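PDB 4JO5: cellulosome anchoring protein cohesin region from Clostridium thermocellum, which serves as the cellulose-binding module of the scaffoldin CipA, which organises the cellulolytic enzymes of the cellulosome. Local coordinates for residues 17-22 / 158-163; 29-34 / 135-140. All blocks are in the same frame, centred on the assembly; numbering follows the deposited sequence.

Contact 1 (17-22 / 158-163); sequences GNLKVE and VTAYLN
The two sheets of the beta sandwich meet here face to face, through Leu19 and Val21 of one sheet and Ala160 and Leu162 of the other, with Val158 beside them. Ala160 is the shared partner. Its CB lies 4.0 Å from Val21 CG2 and 4.1 Å from Leu19 CD1. Val21 also reaches the far end of the contact. With its CG1 anti to the backbone N (chi1 -178°), that methyl comes within 4.0 Å of Val158 CG2, while CG2 stays over Ala160. Leu19 uses the same CD1 for a looser contact, 4.3 Å from Leu162 CD2. The other branch of Leu162 meets Asn18: the two side chains approach from opposite directions, and Leu162 CD1 stops 4.1 Å from Asn18 CG.

No hydrogen bond links the two segments. This is what is expected between the layers of a sandwich, where apolar side chains fill the interior and backbone bonds run within each sheet. Strand 19-22 and strand 159-162 run roughly antiparallel, at 149°, and their axes come no closer than 8.6 Å. Each strand is held by neighbours in its own sheet. Lys20 and Glu22 bond through their backbones to Thr42 and Lys40, and Thr159 and Ala160 to Arg57 and Val167.

Thr159 and Tyr161 point to the other side of their strand. There Thr159 OG1 donates a 2.9 Å hydrogen bond to Tyr161 OH. That hydroxyl is also hydrogen-bonded to Glu171, and the ring makes a cation-pi contact with Arg57.

Contact 2 (29-34 / 135-140); sequences SDTTNS and WSNYTQ. With CA (calcium ion), chain B; 1MZ (1-methylimidazole), chain I; SO4 (sulfate ion), chain E.
Thr32 and Tyr138 pair through two backbone bonds, Thr32 N to Tyr138 O at 3.1 Å and Tyr138 N to Thr32 O at 2.6 Å. They form the antiparallel hydrogen-bonded pair of a short two-stranded sheet. Thr31 and Thr139 are the non-hydrogen-bonded pair beside it. Gln140 N donates a further backbone bond to Asp30 O at 2.8 Å. The Gln140 side chain reaches across, extended beyond CG, and its NE2 gives Ser29 O a nearly straight bond (2.7 Å, 178°) that lies in the Gln140 amide plane. Thr32 CG2 packs across this chain, 3.7 Å from Gln140 CG. At the other end Asn33 ND2 donates to Trp135 O (3.0 Å); Asn33 CG sits between the backbone N and the carbonyl carbon (chi1 64°), which brings the amide there.

The bound 1-methylimidazole lies near Thr32, Asn33 and Asn137; its C2 is 3.4 Å from Asn137 OD1. Thr139 O binds the calcium ion at 2.4 Å, and Thr61, Asp63, Asn142 and Asp143 complete that site.

In the second shell, Gln140 NE2 also bonds to Asn27 O, and Asn27 ND2 to Thr32 OG1. Gln68 holds Tyr138 OH. The small sheet joins the connection between strands 19-25 and 37-43 to the chain that follows strand 123-132.

Overall arrangement
From the N terminus, segment 17-22 opens contact 1 at the start of strand 19-25. The chain then soon reaches 29-34, the first half of contact 2. About 100 residues follow, including strands of both main sheets, before 135-140 closes that loop. Only afterwards does 158-163 close contact 1, so contact 2 is nested inside it. The centres lie 27 Å apart, on opposite sides of the chain's centre, and the nearest atoms are about 11 Å apart. Contact 1 joins the two layers of the sandwich in its interior. Contact 2 ties together two connecting segments nearer the surface, beside the calcium ion.

Contact 1 (17-22 / 158-163)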
loop_
_atom_site.group_PDB
_atom_site.type_symbol
_atom_site.label_atom_id
_atom_site.label_comp_id
_atom_site.label_asym_id
_atom_site.label_seq_id
_atom_site.Cartn_x
_atom_site.Cartn_y
_atom_site.Cartn_z
ATOM N N GLY A 17 -1.049 16.393 1.249
ATOM C CA GLY A 17 -2.355 16.889 1.627
ATOM C C GLY A 17 -3.475 16.495 0.678
ATOM O O GLY A 17 -4.655 16.846 0.931
ATOM N N ASN A 18 -3.138 15.777 -0.403
ATOM C CA ASN A 18 -4.149 15.351 -1.376
ATOM C C ASN A 18 -4.702 13.971 -1.055
ATOM O O ASN A 18 -5.826 13.617 -1.454
ATOM C CB ASN A 18 -3.607 15.363 -2.820
ATOM C CG ASN A 18 -2.103 15.109 -2.899
ATOM O OD1 ASN A 18 -1.572 14.240 -2.209
ATOM N ND2 ASN A 18 -1.408 15.887 -3.740
ATOM N N LEU A 19 -3.905 13.198 -0.330
ATOM C CA LEU A 19 -4.304 11.861 0.111
ATOM C C LEU A 19 -4.117 11.668 1.597
ATOM O O LEU A 19 -3.183 12.189 2.215
ATOM C CB LEU A 19 -3.438 10.797 -0.565
ATOM C CG LEU A 19 -3.568 10.706 -2.073
ATOM C CD1 LEU A 19 -2.651 9.610 -2.554
ATOM C CD2 LEU A 19 -5.004 10.434 -2.488
ATOM N N LYS A 20 -5.019 10.896 2.166
ATOM C CA LYS A 20 -4.840 10.370 3.490
ATOM C C LYS A 20 -4.739 8.870 3.269
ATOM O O LYS A 20 -5.575 8.291 2.600
ATOM C CB LYS A 20 -6.044 10.685 4.373
ATOM C CG LYS A 20 -5.932 9.993 5.700
ATOM C CD LYS A 20 -7.002 10.413 6.650
ATOM C CE LYS A 20 -8.373 9.947 6.229
ATOM N NZ LYS A 20 -9.360 10.241 7.325
ATOM N N VAL A 21 -3.713 8.245 3.820
ATOM C CA VAL A 21 -3.537 6.800 3.671
ATOM C C VAL A 21 -3.642 6.150 5.033
ATOM O O VAL A 21 -2.869 6.467 5.957
ATOM C CB VAL A 21 -2.169 6.406 3.051
ATOM C CG1 VAL A 21 -2.065 4.878 2.869
ATOM C CG2 VAL A 21 -1.950 7.097 1.724
ATOM N N GLU A 22 -4.624 5.282 5.161
ATOM C CA GLU A 22 -4.771 4.469 6.348
ATOM C C GLU A 22 -4.526 3.025 5.951
ATOM O O GLU A 22 -4.681 2.647 4.777
ATOM C CB GLU A 22 -6.165 4.622 6.955
ATOM C CG GLU A 22 -6.471 6.023 7.455
ATOM C CD GLU A 22 -7.946 6.183 7.863
ATOM O OE1 GLU A 22 -8.799 6.458 6.992
ATOM O OE2 GLU A 22 -8.243 6.020 9.061
ATOM N N VAL A 158 3.920 3.096 4.827
ATOM C CA VAL A 158 3.593 2.709 3.468
ATOM C C VAL A 158 3.607 4.031 2.700
ATOM O O VAL A 158 3.387 5.082 3.281
ATOM C CB VAL A 158 2.224 2.006 3.320
ATOM C CG1 VAL A 158 2.275 0.602 3.937
ATOM C CG2 VAL A 158 1.127 2.814 3.977
ATOM N N THR A 159 3.815 3.966 1.401
ATOM C CA THR A 159 3.950 5.180 0.617
ATOM C C THR A 159 2.933 5.186 -0.527
ATOM O O THR A 159 2.489 4.137 -0.990
ATOM C CB THR A 159 5.370 5.311 0.099
ATOM O OG1 THR A 159 5.733 4.115 -0.581
ATOM C CG2 THR A 159 6.336 5.545 1.271
ATOM N N ALA A 160 2.523 6.375 -0.939
ATOM C CA ALA A 160 1.607 6.503 -2.063
ATOM C C ALA A 160 2.171 7.564 -2.987
ATOM O O ALA A 160 2.782 8.528 -2.517
ATOM C CB ALA A 160 0.240 6.911 -1.585
ATOM N N TYR A 161 1.925 7.373 -4.281
ATOM C CA TYR A 161 2.491 8.189 -5.345
ATOM C C TYR A 161 1.392 8.539 -6.325
ATOM O O TYR A 161 0.549 7.694 -6.665
ATOM C CB TYR A 161 3.584 7.419 -6.110
ATOM C CG TYR A 161 4.640 6.844 -5.205
ATOM C CD1 TYR A 161 4.375 5.708 -4.438
ATOM C CD2 TYR A 161 5.883 7.443 -5.087
ATOM C CE1 TYR A 161 5.305 5.200 -3.579
ATOM C CE2 TYR A 161 6.836 6.937 -4.206
ATOM C CZ TYR A 161 6.526 5.813 -3.450
ATOM O OH TYR A 161 7.439 5.266 -2.574
ATOM N N LEU A 162 1.406 9.772 -6.802
ATOM C CA LEU A 162 0.534 10.150 -7.922
ATOM C C LEU A 162 1.427 10.467 -9.103
ATOM O O LEU A 162 2.275 11.383 -9.050
ATOM C CB LEU A 162 -0.353 11.353 -7.597
ATOM C CG LEU A 162 -1.378 11.174 -6.469
ATOM C CD1 LEU A 162 -2.012 12.538 -6.127
ATOM C CD2 LEU A 162 -2.443 10.201 -6.847
ATOM N N ASN A 163 1.246 9.684 -10.157
ATOM C CA ASN A 163 2.104 9.779 -11.335
ATOM C C ASN A 163 3.568 9.711 -10.954
ATOM O O ASN A 163 4.368 10.456 -11.495
ATOM C CB ASN A 163 1.832 11.098 -12.075
ATOM C CG ASN A 163 2.056 10.986 -13.551
ATOM O OD1 ASN A 163 2.034 9.894 -14.103
ATOM N ND2 ASN A 163 2.273 12.120 -14.208
#

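Contact 2 (29-34 / 135-140)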
loop_
_atom_site.group_PDB
_atom_site.type_symbol
_atom_site.label_atom_id
_atom_site.label_comp_id
_atom_site.label_asym_id
_atom_site.label_seq_id
_atom_site.Cartn_x
_atom_site.Cartn_y
_atom_site.Cartn_z
ATOM N N SER A 29 0.652 -12.634 13.062
ATOM C CA SER A 29 1.683 -13.585 13.479
ATOM C C SER A 29 3.040 -13.257 12.903
ATOM O O SER A 29 3.169 -12.855 11.746
ATOM C CB SER A 29 1.294 -15.018 13.124
ATOM O OG SER A 29 0.114 -15.352 13.805
ATOM N N ASP A 30 4.063 -13.423 13.722
ATOM C CA ASP A 30 5.400 -13.040 13.305
ATOM C C ASP A 30 5.844 -13.984 12.201
ATOM O O ASP A 30 6.363 -13.538 11.166
ATOM C CB ASP A 30 6.384 -13.056 14.474
ATOM C CG ASP A 30 7.791 -12.707 14.053
ATOM O OD1 ASP A 30 7.980 -11.714 13.305
ATOM O OD2 ASP A 30 8.718 -13.441 14.467
ATOM N N THR A 31 5.625 -15.282 12.415
ATOM C CA THR A 31 5.942 -16.301 11.412
ATOM C C THR A 31 4.693 -16.697 10.678
ATOM O O THR A 31 3.769 -17.208 11.273
ATOM C CB THR A 31 6.495 -17.578 12.050
ATOM O OG1 THR A 31 7.736 -17.287 12.696
ATOM C CG2 THR A 31 6.727 -18.645 10.988
ATOM N N THR A 32 4.661 -16.475 9.374
ATOM C CA THR A 32 3.448 -16.682 8.623
ATOM C C THR A 32 3.776 -16.843 7.150
ATOM O O THR A 32 4.787 -16.321 6.669
ATOM C CB THR A 32 2.478 -15.480 8.807
ATOM O OG1 THR A 32 1.240 -15.754 8.149
ATOM C CG2 THR A 32 3.070 -14.199 8.214
ATOM N N ASN A 33 2.916 -17.534 6.422
ATOM C CA ASN A 33 3.161 -17.706 5.002
ATOM C C ASN A 33 2.209 -16.936 4.088
ATOM O O ASN A 33 2.170 -17.220 2.890
ATOM C CB ASN A 33 3.192 -19.180 4.621
ATOM C CG ASN A 33 1.888 -19.861 4.847
ATOM O OD1 ASN A 33 0.899 -19.235 5.229
ATOM N ND2 ASN A 33 1.867 -21.163 4.616
ATOM N N SER A 34 1.445 -15.981 4.642
ATOM C CA SER A 34 0.804 -14.944 3.832
ATOM C C SER A 34 0.846 -13.643 4.600
ATOM O O SER A 34 0.683 -13.612 5.810
ATOM C CB SER A 34 -0.653 -15.274 3.407
ATOM O OG SER A 34 -1.588 -14.989 4.432
ATOM N N TRP A 135 4.611 -21.410 -0.564
ATOM C CA TRP A 135 3.914 -21.258 0.720
ATOM C C TRP A 135 4.817 -21.388 1.939
ATOM O O TRP A 135 4.375 -21.752 3.018
ATOM C CB TRP A 135 2.739 -22.231 0.792
ATOM C CG TRP A 135 1.685 -21.857 -0.188
ATOM C CD1 TRP A 135 1.491 -22.398 -1.418
ATOM C CD2 TRP A 135 0.690 -20.837 -0.037
ATOM N NE1 TRP A 135 0.440 -21.780 -2.043
ATOM C CE2 TRP A 135 -0.066 -20.819 -1.219
ATOM C CE3 TRP A 135 0.372 -19.934 0.981
ATOM C CZ2 TRP A 135 -1.114 -19.944 -1.414
ATOM C CZ3 TRP A 135 -0.672 -19.067 0.789
ATOM C CH2 TRP A 135 -1.409 -19.081 -0.400
ATOM N N SER A 136 6.092 -21.074 1.753
ATOM C CA SER A 136 7.046 -21.070 2.840
ATOM C C SER A 136 6.878 -19.789 3.659
ATOM O O SER A 136 6.255 -18.820 3.212
ATOM C CB SER A 136 8.464 -21.192 2.289
ATOM O OG SER A 136 8.740 -20.174 1.345
ATOM N N ASN A 137 7.446 -19.778 4.857
ATOM C CA ASN A 137 7.191 -18.698 5.804
ATOM C C ASN A 137 7.965 -17.402 5.583
ATOM O O ASN A 137 9.097 -17.376 5.091
ATOM C CB ASN A 137 7.419 -19.210 7.223
ATOM C CG ASN A 137 6.343 -20.188 7.659
ATOM O OD1 ASN A 137 5.173 -20.036 7.317
ATOM N ND2 ASN A 137 6.735 -21.196 8.407
ATOM N N TYR A 138 7.287 -16.325 5.942
ATOM C CA TYR A 138 7.868 -15.012 6.070
ATOM C C TYR A 138 8.045 -14.764 7.560
ATOM O O TYR A 138 7.429 -15.440 8.380
ATOM C CB TYR A 138 6.893 -13.955 5.595
ATOM C CG TYR A 138 6.605 -13.864 4.117
ATOM C CD1 TYR A 138 7.530 -13.314 3.243
ATOM C CD2 TYR A 138 5.353 -14.205 3.617
ATOM C CE1 TYR A 138 7.230 -13.141 1.891
ATOM C CE2 TYR A 138 5.054 -14.069 2.257
ATOM C CZ TYR A 138 5.979 -13.531 1.405
ATOM O OH TYR A 138 5.668 -13.401 0.059
ATOM N N THR A 139 8.862 -13.770 7.889
ATOM C CA THR A 139 8.915 -13.206 9.223
ATOM C C THR A 139 8.472 -11.771 9.094
ATOM O O THR A 139 9.104 -11.027 8.330
ATOM C CB THR A 139 10.348 -13.217 9.727
ATOM O OG1 THR A 139 10.762 -14.576 9.874
ATOM C CG2 THR A 139 10.473 -12.485 11.059
ATOM N N GLN A 140 7.441 -11.364 9.842
ATOM C CA GLN A 140 6.888 -10.020 9.696
ATOM C C GLN A 140 7.572 -8.937 10.566
ATOM O O GLN A 140 7.494 -7.757 10.241
ATOM C CB GLN A 140 5.388 -10.026 10.001
ATOM C CG GLN A 140 4.577 -10.955 9.084
ATOM C CD GLN A 140 3.141 -10.514 9.012
ATOM O OE1 GLN A 140 2.785 -9.700 8.164
ATOM N NE2 GLN A 140 2.314 -11.013 9.923
HETATM CA CA CA B . 10.429 -10.317 6.426
HETATM N N1 1MZ I . 0.846 -20.041 9.234
HETATM C C2 1MZ I . 2.066 -20.435 8.672
HETATM N N3 1MZ I . 2.720 -21.265 9.588
HETATM C C4 1MZ I . 1.885 -21.393 10.740
HETATM C C5 1MZ I . 0.746 -20.647 10.527
HETATM C CM1 1MZ I . -0.125 -19.190 8.629
HETATM S S SO4 E . 9.722 -22.542 6.163
HETATM O O1 SO4 E . 9.812 -22.484 7.624
HETATM O O2 SO4 E . 10.673 -21.590 5.591
HETATM O O3 SO4 E . 10.035 -23.890 5.687
HETATM O O4 SO4 E . 8.371 -22.204 5.720
HETATM O O HOH W 1 4.355 -17.797 1.389
HETATM O O HOH W 2 8.159 -10.782 5.488
#